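Local atomic coordinates of putative aspartyl-tRNA synthetase (Leishmania major, PDB entry 6OD8), a protein that probably attaches L-aspartate to its cognate tRNA(Asp) at the expense of ATP, as a class II aminoacyl-tRNA synthetase. Residues Ile220-Ser225 with Thr346-Asn351; Arg232-Asp237 with Phe335-Glu340; Val327-Glu332 with Arg391-Asp396; Ser472-Ile477 with Ile482-Gln487. All blocks are in the same frame, centred on the assembly; numbering follows the deposited sequence. Where two conformers were deposited one is given.

Contact 1 (Ile220-Ser225 with Thr346-Asn351)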
# COMPACT_ATOMS: atom_id res chain seq x y z
N ILE A 220 1.63 -16.66 -8.77
CA ILE A 220 2.09 -15.35 -9.23
C ILE A 220 1.56 -14.24 -8.33
O ILE A 220 2.29 -13.32 -7.95
CB ILE A 220 1.69 -15.12 -10.70
CG1 ILE A 220 2.49 -16.03 -11.61
CG2 ILE A 220 1.86 -13.67 -11.08
CD1 ILE A 220 1.97 -16.05 -13.06
N PHE A 221 0.28 -14.32 -7.95
CA PHE A 221 -0.27 -13.19 -7.21
C PHE A 221 0.04 -13.27 -5.72
O PHE A 221 0.09 -12.22 -5.07
CB PHE A 221 -1.76 -13.08 -7.50
CG PHE A 221 -2.02 -12.60 -8.90
CD1 PHE A 221 -2.44 -13.48 -9.87
CD2 PHE A 221 -1.74 -11.29 -9.25
CE1 PHE A 221 -2.63 -13.04 -11.18
CE2 PHE A 221 -1.90 -10.84 -10.55
CZ PHE A 221 -2.36 -11.73 -11.51
N ARG A 222 0.30 -14.46 -5.18
CA ARG A 222 0.90 -14.52 -3.85
C ARG A 222 2.28 -13.87 -3.85
O ARG A 222 2.63 -13.15 -2.91
CB ARG A 222 0.99 -15.98 -3.39
CG ARG A 222 -0.40 -16.62 -3.12
CD ARG A 222 -0.26 -18.10 -2.79
NE ARG A 222 0.52 -18.25 -1.57
CZ ARG A 222 -0.00 -18.33 -0.35
NH1 ARG A 222 -1.32 -18.30 -0.19
NH2 ARG A 222 0.79 -18.46 0.71
N LEU A 223 3.09 -14.14 -4.88
CA LEU A 223 4.40 -13.49 -4.95
C LEU A 223 4.28 -11.99 -5.16
O LEU A 223 5.05 -11.22 -4.58
CB LEU A 223 5.25 -14.12 -6.07
CG LEU A 223 5.62 -15.58 -5.79
CD1 LEU A 223 6.17 -16.22 -7.07
CD2 LEU A 223 6.63 -15.67 -4.65
N GLN A 224 3.29 -11.54 -5.94
CA GLN A 224 3.08 -10.10 -6.07
C GLN A 224 2.82 -9.46 -4.71
O GLN A 224 3.36 -8.39 -4.40
CB GLN A 224 1.92 -9.83 -7.03
CG GLN A 224 1.87 -8.36 -7.53
CD GLN A 224 0.44 -7.89 -7.81
OE1 GLN A 224 -0.30 -7.57 -6.89
NE2 GLN A 224 0.06 -7.89 -9.07
N SER A 225 1.99 -10.10 -3.89
CA SER A 225 1.76 -9.61 -2.54
C SER A 225 3.06 -9.55 -1.74
O SER A 225 3.29 -8.59 -0.98
CB SER A 225 0.74 -10.50 -1.83
OG SER A 225 0.52 -10.04 -0.50
N THR A 346 9.66 -21.02 -1.81
CA THR A 346 9.94 -22.08 -2.77
C THR A 346 8.66 -22.72 -3.29
O THR A 346 8.58 -23.08 -4.48
CB THR A 346 10.86 -23.12 -2.13
OG1 THR A 346 10.30 -23.57 -0.91
CG2 THR A 346 12.24 -22.53 -1.84
N LYS A 347 7.66 -22.91 -2.43
CA LYS A 347 6.38 -23.45 -2.90
C LYS A 347 5.83 -22.65 -4.08
O LYS A 347 5.46 -23.22 -5.12
CB LYS A 347 5.36 -23.45 -1.77
CG LYS A 347 4.08 -24.21 -2.13
CD LYS A 347 3.12 -24.30 -0.94
CE LYS A 347 1.86 -25.07 -1.29
NZ LYS A 347 1.00 -25.34 -0.09
N GLU A 348 5.75 -21.34 -3.92
CA GLU A 348 5.18 -20.50 -4.96
C GLU A 348 6.07 -20.48 -6.20
O GLU A 348 5.57 -20.54 -7.34
CB GLU A 348 4.98 -19.07 -4.43
CG GLU A 348 3.79 -18.91 -3.48
CD GLU A 348 4.14 -19.24 -2.04
OE1 GLU A 348 5.27 -19.69 -1.76
OE2 GLU A 348 3.26 -19.04 -1.18
N LEU A 349 7.39 -20.41 -6.01
CA LEU A 349 8.29 -20.39 -7.16
C LEU A 349 8.16 -21.67 -7.97
O LEU A 349 8.18 -21.64 -9.21
CB LEU A 349 9.73 -20.18 -6.70
CG LEU A 349 10.04 -18.88 -5.97
CD1 LEU A 349 11.38 -18.95 -5.22
CD2 LEU A 349 10.02 -17.68 -6.94
N LYS A 350 8.06 -22.82 -7.29
CA LYS A 350 7.93 -24.07 -8.03
C LYS A 350 6.58 -24.16 -8.73
O LYS A 350 6.49 -24.74 -9.83
CB LYS A 350 8.12 -25.27 -7.09
N ASN A 351 5.53 -23.58 -8.14
CA ASN A 351 4.21 -23.63 -8.74
C ASN A 351 4.10 -22.72 -9.97
O ASN A 351 3.35 -23.04 -10.89
CB ASN A 351 3.14 -23.29 -7.70
CG ASN A 351 2.77 -24.49 -6.84
OD1 ASN A 351 3.01 -25.63 -7.22
ND2 ASN A 351 2.17 -24.24 -5.68
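Arg222 leaves its helix with CG beside the backbone N, runs straight through CD and then bends at chi3 (62°), while Glu348 bends at chi2 (86°) to fold its carboxylate back toward it. These two turns bring the long arginine and the shorter glutamate together as a salt bridge. The guanidinium comes side-on and offers NE-H and one N-H of NH2 to the same oxygen, Glu348 OE2. Arg222 NE lies 2.9 Å from Glu348 OE2, on its anti lone pair; Arg222 NH2 meets Glu348 OE2 nearly along the C-O bond, in a longer, more bent bond of 3.2 Å. The flat groups lie almost in one plane, 18° apart.

Beside the charges the contact turns apolar. Leu223 sets its branched end against the aliphatic root of Glu348, with Leu223 CD2 3.8 Å from Glu348 CB, and Leu223 CD1 meets Leu349 CD2 at 4.1 Å. Leucine fits here because Val352 and Leu538 also close around it, whereas Arg222 lies at the exposed margin, where its charge can meet water. The arrangement is a helix-helix packing, the segment axes approaching to 9.4 Å in broadly opposed, strongly inclined directions, that ties helix 346-353 to helix 215-237 in the class II synthetase catalytic domain.

Contact 2 (Arg232-Asp237 with Phe335-Glu340). With EDO (1,2-ethanediol), chain I.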
# COMPACT_ATOMS: atom_id res chain seq x y z
N ARG A 232 7.73 -2.53 1.33
CA ARG A 232 7.36 -1.65 2.44
C ARG A 232 8.17 -1.95 3.70
O ARG A 232 8.59 -1.03 4.41
CB ARG A 232 5.87 -1.78 2.75
CG ARG A 232 4.93 -1.23 1.69
CD ARG A 232 3.50 -1.22 2.25
NE ARG A 232 3.17 -2.54 2.80
CZ ARG A 232 2.69 -3.55 2.09
NH1 ARG A 232 2.47 -3.41 0.79
NH2 ARG A 232 2.41 -4.71 2.69
N GLN A 233 8.41 -3.22 3.99
CA GLN A 233 9.09 -3.51 5.25
C GLN A 233 10.52 -3.01 5.25
O GLN A 233 11.01 -2.49 6.26
CB GLN A 233 9.07 -5.01 5.57
CG GLN A 233 9.48 -5.26 7.02
CD GLN A 233 8.66 -4.45 8.02
OE1 GLN A 233 7.43 -4.53 8.05
NE2 GLN A 233 9.34 -3.65 8.86
N PHE A 234 11.24 -3.18 4.13
CA PHE A 234 12.58 -2.61 4.05
C PHE A 234 12.57 -1.12 4.36
O PHE A 234 13.40 -0.63 5.12
CB PHE A 234 13.18 -2.84 2.66
CG PHE A 234 14.55 -2.20 2.50
CD1 PHE A 234 15.70 -2.86 2.93
CD2 PHE A 234 14.69 -0.92 1.95
CE1 PHE A 234 16.97 -2.27 2.81
CE2 PHE A 234 15.95 -0.32 1.83
CZ PHE A 234 17.09 -1.00 2.25
N LEU A 235 11.64 -0.39 3.75
CA LEU A 235 11.67 1.07 3.84
C LEU A 235 11.18 1.55 5.21
O LEU A 235 11.71 2.52 5.76
CB LEU A 235 10.82 1.65 2.70
CG LEU A 235 11.40 1.30 1.31
CD1 LEU A 235 10.33 1.53 0.23
CD2 LEU A 235 12.67 2.10 1.01
N ILE A 236 10.15 0.91 5.75
CA ILE A 236 9.74 1.18 7.13
C ILE A 236 10.91 0.98 8.09
O ILE A 236 11.12 1.78 9.00
CB ILE A 236 8.53 0.28 7.51
CG1 ILE A 236 7.28 0.73 6.78
CG2 ILE A 236 8.31 0.26 9.04
CD1 ILE A 236 6.17 -0.33 6.77
N ASP A 237 11.67 -0.12 7.91
CA ASP A 237 12.85 -0.39 8.73
C ASP A 237 13.85 0.75 8.65
O ASP A 237 14.59 0.99 9.61
CB ASP A 237 13.57 -1.67 8.28
CG ASP A 237 12.91 -2.95 8.76
OD1 ASP A 237 11.95 -2.90 9.56
OD2 ASP A 237 13.37 -4.03 8.30
N PHE A 335 16.37 -3.78 -3.39
CA PHE A 335 16.18 -4.93 -4.27
C PHE A 335 16.83 -6.18 -3.69
O PHE A 335 16.27 -7.27 -3.80
CB PHE A 335 16.72 -4.62 -5.68
CG PHE A 335 15.70 -3.97 -6.61
CD1 PHE A 335 14.76 -4.74 -7.27
CD2 PHE A 335 15.70 -2.60 -6.81
CE1 PHE A 335 13.81 -4.15 -8.11
CE2 PHE A 335 14.76 -2.01 -7.65
CZ PHE A 335 13.83 -2.79 -8.31
N ASN A 336 18.02 -6.04 -3.08
CA ASN A 336 18.65 -7.19 -2.45
C ASN A 336 17.73 -7.81 -1.41
O ASN A 336 17.53 -9.02 -1.39
CB ASN A 336 19.97 -6.78 -1.80
CG ASN A 336 20.76 -7.95 -1.26
OD1 ASN A 336 21.01 -8.93 -1.96
ND2 ASN A 336 21.17 -7.85 -0.01
N TYR A 337 17.15 -6.97 -0.55
CA TYR A 337 16.25 -7.44 0.50
C TYR A 337 15.07 -8.21 -0.10
O TYR A 337 14.71 -9.29 0.38
CB TYR A 337 15.75 -6.21 1.28
CG TYR A 337 14.79 -6.46 2.43
CD1 TYR A 337 15.26 -6.53 3.74
CD2 TYR A 337 13.42 -6.54 2.22
CE1 TYR A 337 14.38 -6.71 4.82
CE2 TYR A 337 12.53 -6.73 3.28
CZ TYR A 337 13.02 -6.82 4.58
OH TYR A 337 12.14 -7.00 5.65
N ILE A 338 14.45 -7.64 -1.14
CA ILE A 338 13.28 -8.27 -1.76
C ILE A 338 13.66 -9.62 -2.36
O ILE A 338 13.02 -10.64 -2.10
CB ILE A 338 12.66 -7.32 -2.80
CG1 ILE A 338 12.05 -6.10 -2.10
CG2 ILE A 338 11.61 -8.03 -3.67
CD1 ILE A 338 11.57 -5.00 -3.03
N PHE A 339 14.72 -9.64 -3.17
CA PHE A 339 15.11 -10.86 -3.88
C PHE A 339 15.50 -11.95 -2.90
O PHE A 339 15.20 -13.14 -3.11
CB PHE A 339 16.31 -10.57 -4.81
CG PHE A 339 15.96 -9.71 -6.00
CD1 PHE A 339 14.69 -9.71 -6.53
CD2 PHE A 339 16.95 -8.92 -6.61
CE1 PHE A 339 14.38 -8.94 -7.64
CE2 PHE A 339 16.66 -8.16 -7.72
CZ PHE A 339 15.36 -8.15 -8.24
N GLU A 340 16.22 -11.59 -1.84
CA GLU A 340 16.61 -12.58 -0.85
C GLU A 340 15.40 -13.21 -0.16
O GLU A 340 15.40 -14.41 0.12
CB GLU A 340 17.56 -11.93 0.16
CG GLU A 340 17.78 -12.65 1.45
CD GLU A 340 18.61 -11.81 2.42
OE1 GLU A 340 19.55 -11.12 1.95
OE2 GLU A 340 18.31 -11.82 3.63
C1 EDO I . 14.49 -14.04 4.83
O1 EDO I . 14.96 -13.80 6.16
C2 EDO I . 15.62 -14.62 3.98
O2 EDO I . 16.84 -13.94 4.28
O HOH W 1 12.97 -6.50 8.16
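Two helices of the class II catalytic domain, 215-237 and 325-342, pack here through an aromatic pair, Phe234 with Tyr337. The rings form an offset edge-to-face stack, the edge of Phe234 turned toward the face of Tyr337, with centroids 5.5 Å apart and planes at 60°. Phe234 also lays its CB over the tyrosine face as a CH-pi contact, 4.0 Å from the ring centroid. Both side chains have CG anti to the backbone N (chi1 177° for Phe234, 180° for Tyr337), which swings each ring out across the space between the helices. Phenylalanine suits the buried place, while tyrosine adds a hydroxyl that reaches the polar margin of the interface.

At that margin Tyr337 OH sits 3.5 Å from Gln233 CG, a contact with the aliphatic part of the glutamine. One water lies in the plane of the tyrosine ring at its edge and links the helices: it is 2.7 Å from Tyr337 OH and makes a very short contact with Asp237 OD2, to which it appears to donate. The other carboxylate oxygen, Asp237 OD1, accepts from Gln233 NE2 at 2.8 Å, one helical turn back.

A long helix at the dimer interface, as 215-237 is, is consistent with motif 1 of class II synthetases. Gln233 packs on Gln233 of the second subunit, and Arg232 forms a salt bridge with Glu242 of that subunit. Arg341, one turn beyond Tyr337, adds a cation-pi interaction to the tyrosine. Glu340, within one turn of Tyr337, accepts at OE2 from a 1,2-ethanediol, probably a crystallisation additive.

Contact 3 (Val327-Glu332 with Arg391-Asp396). With EDO (1,2-ethanediol), chain H; EDO (1,2-ethanediol), chain E.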
# COMPACT_ATOMS: atom_id res chain seq x y z
N VAL A 327 20.87 7.56 -3.01
CA VAL A 327 19.63 6.98 -3.53
C VAL A 327 19.87 5.59 -4.10
O VAL A 327 19.13 4.64 -3.83
CB VAL A 327 19.02 7.90 -4.60
CG1 VAL A 327 17.74 7.25 -5.18
CG2 VAL A 327 18.73 9.28 -4.03
N LEU A 328 20.91 5.46 -4.92
CA LEU A 328 21.25 4.19 -5.51
C LEU A 328 21.62 3.16 -4.44
O LEU A 328 21.28 1.98 -4.56
CB LEU A 328 22.40 4.41 -6.52
CG LEU A 328 22.98 3.17 -7.17
CD1 LEU A 328 21.87 2.44 -7.94
CD2 LEU A 328 24.13 3.60 -8.10
N ASP A 329 22.32 3.60 -3.38
CA ASP A 329 22.61 2.71 -2.26
C ASP A 329 21.33 2.12 -1.68
O ASP A 329 21.25 0.91 -1.41
CB ASP A 329 23.38 3.46 -1.17
CG ASP A 329 24.83 3.77 -1.54
OD1 ASP A 329 25.35 3.25 -2.55
OD2 ASP A 329 25.46 4.56 -0.79
N VAL A 330 20.31 2.96 -1.45
CA VAL A 330 19.04 2.49 -0.90
C VAL A 330 18.35 1.55 -1.88
O VAL A 330 17.87 0.48 -1.50
CB VAL A 330 18.14 3.68 -0.52
CG1 VAL A 330 16.68 3.26 -0.33
CG2 VAL A 330 18.69 4.32 0.79
N ALA A 331 18.30 1.94 -3.16
CA ALA A 331 17.62 1.13 -4.18
C ALA A 331 18.24 -0.26 -4.30
O ALA A 331 17.52 -1.25 -4.43
CB ALA A 331 17.67 1.87 -5.52
N GLU A 332 19.57 -0.35 -4.27
CA GLU A 332 20.21 -1.66 -4.38
C GLU A 332 19.96 -2.50 -3.14
O GLU A 332 19.74 -3.72 -3.24
CB GLU A 332 21.72 -1.50 -4.59
CG GLU A 332 22.10 -1.03 -5.97
CD GLU A 332 23.59 -0.76 -6.10
OE1 GLU A 332 24.27 -0.69 -5.05
OE2 GLU A 332 24.09 -0.61 -7.24
N ARG A 391 31.89 -1.77 -10.99
CA ARG A 391 32.06 -1.64 -9.56
C ARG A 391 30.88 -2.30 -8.87
O ARG A 391 29.77 -2.32 -9.40
CB ARG A 391 32.10 -0.18 -9.10
CG ARG A 391 33.38 0.55 -9.38
CD ARG A 391 33.25 1.99 -8.90
NE ARG A 391 34.53 2.70 -8.95
CZ ARG A 391 34.99 3.34 -10.02
NH1 ARG A 391 34.27 3.35 -11.14
NH2 ARG A 391 36.17 3.95 -9.97
N VAL A 392 31.11 -2.80 -7.66
CA VAL A 392 30.01 -3.07 -6.75
C VAL A 392 30.21 -2.18 -5.53
O VAL A 392 31.33 -1.76 -5.23
CB VAL A 392 29.94 -4.56 -6.34
CG1 VAL A 392 29.83 -5.45 -7.57
CG2 VAL A 392 31.12 -4.95 -5.48
N HIS A 393 29.11 -1.83 -4.86
CA HIS A 393 29.26 -1.06 -3.63
C HIS A 393 30.03 -1.85 -2.58
O HIS A 393 30.95 -1.32 -1.94
CB HIS A 393 27.91 -0.61 -3.09
CG HIS A 393 28.04 0.23 -1.85
ND1 HIS A 393 27.88 -0.29 -0.58
CD2 HIS A 393 28.42 1.52 -1.68
CE1 HIS A 393 28.11 0.66 0.31
NE2 HIS A 393 28.44 1.77 -0.33
N ASN A 394 29.69 -3.13 -2.39
CA ASN A 394 30.21 -3.87 -1.23
C ASN A 394 30.20 -5.37 -1.51
O ASN A 394 29.52 -5.85 -2.42
CB ASN A 394 29.41 -3.56 0.05
CG ASN A 394 27.97 -4.06 0.00
OD1 ASN A 394 27.71 -5.27 0.11
ND2 ASN A 394 27.03 -3.14 -0.12
N MET A 395 30.96 -6.10 -0.70
CA MET A 395 31.11 -7.53 -0.94
C MET A 395 29.95 -8.36 -0.40
O MET A 395 29.95 -9.58 -0.58
CB MET A 395 32.43 -8.03 -0.35
CG MET A 395 33.67 -7.52 -1.10
SD MET A 395 33.63 -7.97 -2.85
CE MET A 395 33.53 -9.76 -2.74
N ASP A 396 28.98 -7.73 0.26
CA ASP A 396 27.79 -8.43 0.73
C ASP A 396 26.70 -8.54 -0.35
O ASP A 396 26.23 -9.64 -0.63
CB ASP A 396 27.24 -7.75 1.98
CG ASP A 396 25.86 -8.25 2.36
OD1 ASP A 396 24.90 -7.45 2.36
OD2 ASP A 396 25.74 -9.46 2.64
C1 EDO H . 23.99 -2.17 -2.04
O1 EDO H . 24.07 -2.94 -0.83
C2 EDO H . 24.47 -0.74 -1.83
O2 EDO H . 23.97 -0.25 -0.58
C1 EDO E . 29.71 3.41 -12.23
O1 EDO E . 29.04 3.47 -10.97
C2 EDO E . 30.45 2.09 -12.36
O2 EDO E . 31.77 2.19 -11.82
O HOH W 2 26.49 -2.35 -5.65
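His393 directs its ring at helix 325-342 and meets two acidic side chains there, Asp329 and Glu332. With CG anti to the backbone N (chi1 -178°), the imidazole projects from the end of strand 391-392 toward the helix. Asp329 OD1 approaches the ring obliquely and faces a carbon, His393 CD2, at 3.6 Å, while His393 NE2 is 4.1 Å from Asp329 OD1, so this is not a direct hydrogen bond. Tyr68 OH of the second subunit joins the two, bonding Asp329 OD2 and, weakly, His393 NE2.

Glu332 OE1 lies 4.1 Å from His393 CB, and a water closes the gap: it donates to Glu332 OE1 and accepts from His393 N, at 2.8 Å in each case. Glutamate, extended beyond CG, has the length to reach this water. Asn394 ND2 donates to His393 ND1 at 3.0 Å, almost in line (173°) and in the ring plane, which fixes the ring. A 1,2-ethanediol, probably from the crystallisation liquor, lodges between the segments, donating through O2 to Asp329 O and accepting at O1 from Asn394 ND2.

Since ND1 accepts, the ring is probably neutral with its proton on NE2, and the acids beside it are probably balanced by their salt bridges to Arg401 rather than by the histidine.

Contact 4 (Ser472-Ile477 with Ile482-Gln487)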
# COMPACT_ATOMS: atom_id res chain seq x y z
N SER A 472 21.96 10.37 -12.65
CA SER A 472 20.83 9.46 -12.78
C SER A 472 21.33 8.07 -13.17
O SER A 472 22.45 7.92 -13.64
CB SER A 472 19.84 9.96 -13.84
OG SER A 472 20.41 9.90 -15.12
N TYR A 473 20.47 7.07 -12.97
CA TYR A 473 20.83 5.70 -13.34
C TYR A 473 19.56 4.95 -13.74
O TYR A 473 18.44 5.34 -13.39
CB TYR A 473 21.55 4.97 -12.19
CG TYR A 473 20.61 4.76 -11.03
CD1 TYR A 473 19.75 3.65 -10.99
CD2 TYR A 473 20.53 5.69 -10.00
CE1 TYR A 473 18.83 3.48 -9.95
CE2 TYR A 473 19.62 5.53 -8.95
CZ TYR A 473 18.78 4.43 -8.93
OH TYR A 473 17.88 4.29 -7.89
N ASP A 474 19.75 3.84 -14.46
CA ASP A 474 18.70 2.86 -14.70
C ASP A 474 19.14 1.53 -14.12
O ASP A 474 20.32 1.19 -14.14
CB ASP A 474 18.44 2.66 -16.21
CG ASP A 474 17.42 3.62 -16.79
OD1 ASP A 474 17.03 4.60 -16.11
OD2 ASP A 474 17.01 3.39 -17.95
N MET A 475 18.17 0.76 -13.63
CA MET A 475 18.36 -0.63 -13.25
C MET A 475 17.68 -1.56 -14.25
O MET A 475 16.58 -1.28 -14.74
CB MET A 475 17.79 -0.95 -11.87
CG MET A 475 18.37 -0.14 -10.76
SD MET A 475 17.60 -0.58 -9.18
CE MET A 475 18.98 -0.30 -8.07
N PHE A 476 18.31 -2.71 -14.47
CA PHE A 476 17.85 -3.68 -15.45
C PHE A 476 17.72 -5.05 -14.79
O PHE A 476 18.59 -5.46 -14.01
CB PHE A 476 18.81 -3.76 -16.65
CG PHE A 476 18.96 -2.46 -17.41
CD1 PHE A 476 18.16 -2.21 -18.52
CD2 PHE A 476 19.88 -1.50 -17.01
CE1 PHE A 476 18.27 -1.01 -19.21
CE2 PHE A 476 19.99 -0.29 -17.70
CZ PHE A 476 19.20 -0.05 -18.82
N ILE A 477 16.63 -5.74 -15.11
CA ILE A 477 16.43 -7.13 -14.74
C ILE A 477 16.22 -7.92 -16.02
O ILE A 477 15.34 -7.58 -16.82
CB ILE A 477 15.21 -7.32 -13.81
CG1 ILE A 477 15.36 -6.50 -12.52
CG2 ILE A 477 15.03 -8.79 -13.48
CD1 ILE A 477 14.16 -6.66 -11.56
N ILE A 482 13.85 -1.68 -15.26
CA ILE A 482 12.84 -1.84 -14.22
C ILE A 482 12.70 -0.60 -13.34
O ILE A 482 11.63 -0.39 -12.74
CB ILE A 482 13.14 -3.09 -13.35
CG1 ILE A 482 11.97 -3.39 -12.39
CG2 ILE A 482 14.42 -2.91 -12.54
CD1 ILE A 482 10.63 -3.70 -13.09
N SER A 483 13.70 0.28 -13.29
CA SER A 483 13.62 1.44 -12.41
C SER A 483 14.64 2.48 -12.87
O SER A 483 15.75 2.13 -13.27
CB SER A 483 13.88 1.05 -10.94
OG SER A 483 13.74 2.18 -10.06
N SER A 484 14.24 3.75 -12.82
CA SER A 484 15.13 4.88 -13.03
C SER A 484 15.21 5.69 -11.74
O SER A 484 14.17 5.98 -11.14
CB SER A 484 14.61 5.77 -14.17
OG SER A 484 14.60 5.07 -15.40
N GLY A 485 16.42 6.03 -11.31
CA GLY A 485 16.61 6.89 -10.15
C GLY A 485 17.48 8.08 -10.49
O GLY A 485 18.31 8.03 -11.40
N ALA A 486 17.30 9.17 -9.73
CA ALA A 486 18.10 10.36 -10.01
C ALA A 486 18.05 11.34 -8.86
O ALA A 486 17.11 11.34 -8.06
CB ALA A 486 17.62 11.08 -11.27
N GLN A 487 19.07 12.19 -8.81
CA GLN A 487 18.95 13.45 -8.08
C GLN A 487 18.05 14.41 -8.85
O GLN A 487 18.19 14.59 -10.07
CB GLN A 487 20.33 14.09 -7.87
CG GLN A 487 20.24 15.41 -7.10
CD GLN A 487 21.59 16.12 -6.91
OE1 GLN A 487 22.62 15.72 -7.46
NE2 GLN A 487 21.58 17.17 -6.09
O HOH W 3 16.02 2.30 -8.44
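Tyr473 and Gly485 form a hydrogen-bonded antiparallel pair, with Tyr473 N 2.8 Å from Gly485 O and the return bond from Gly485 N to Tyr473 O. Next along, Met475 N gives a nearly straight bond (172°) to Ser483 O, while Met475 O accepts from Ile482 N at 2.8 Å. Ile482 and Ser483 thus both face Met475, a classic beta bulge. Between these pairs the strands come closer, and Asp474 CA and Ser484 CA make CA-H...O contacts with the carbonyls opposite.

Ring packing comes next. Tyr473 takes the crowded position between backbone N and carbonyl carbon (chi1 67°), which folds its ring over the partner strand; Gly485 CA lies 3.9 Å from the ring centroid in a CH-pi contact. Glycine suits this place because its bare CA lets the tyrosine ring lie directly over the strand.

The two strands are a hairpin within the large mixed sheet of the class II catalytic domain, strand 445-449 beside 472-477 and strand 523-529 beside 480-487. Helix 325-342 covers the side bearing Tyr473 and Met475.

Polar side chains divide between the two sides. Asp474 OD1 is 2.6 Å from Ser484 OG and also forms a salt bridge with Arg456; Ser484 OG has a further hydrogen-bond partner in Glu481 OE2. On the other side a water lies 2.8 Å from Tyr473 OH and donates to Ser483 OG, which also bonds to Gly527.

Apolar contact gathers at the bulge end. Ile477 CG1 meets Ile482 CG2 at 3.7 Å, and Ile482 CG2 also touches Met475 CB at 4.0 Å.

Overall arrangement
Helix 325-342 links three of the contacts: contact 2 uses one part of it, contact 3 another, and contact 4 lies beneath it. Contacts 2 and 3 have centres about 13 Å apart and touch where Phe234 CE2 lies 3.9 Å from Val330 O. Contact 4 meets both, through Phe335 CE2 at 3.5 Å from Met475 SD and Ala331 CB at 3.4 Å from Tyr473 OH, so the helix packs directly on the hairpin. Contact 1 stands apart, its centre about 17 Å from that of contact 2, but shares helix 215-237 with it. All four belong to the class II catalytic domain and have residues near the second subunit, contact 4 through Gln487.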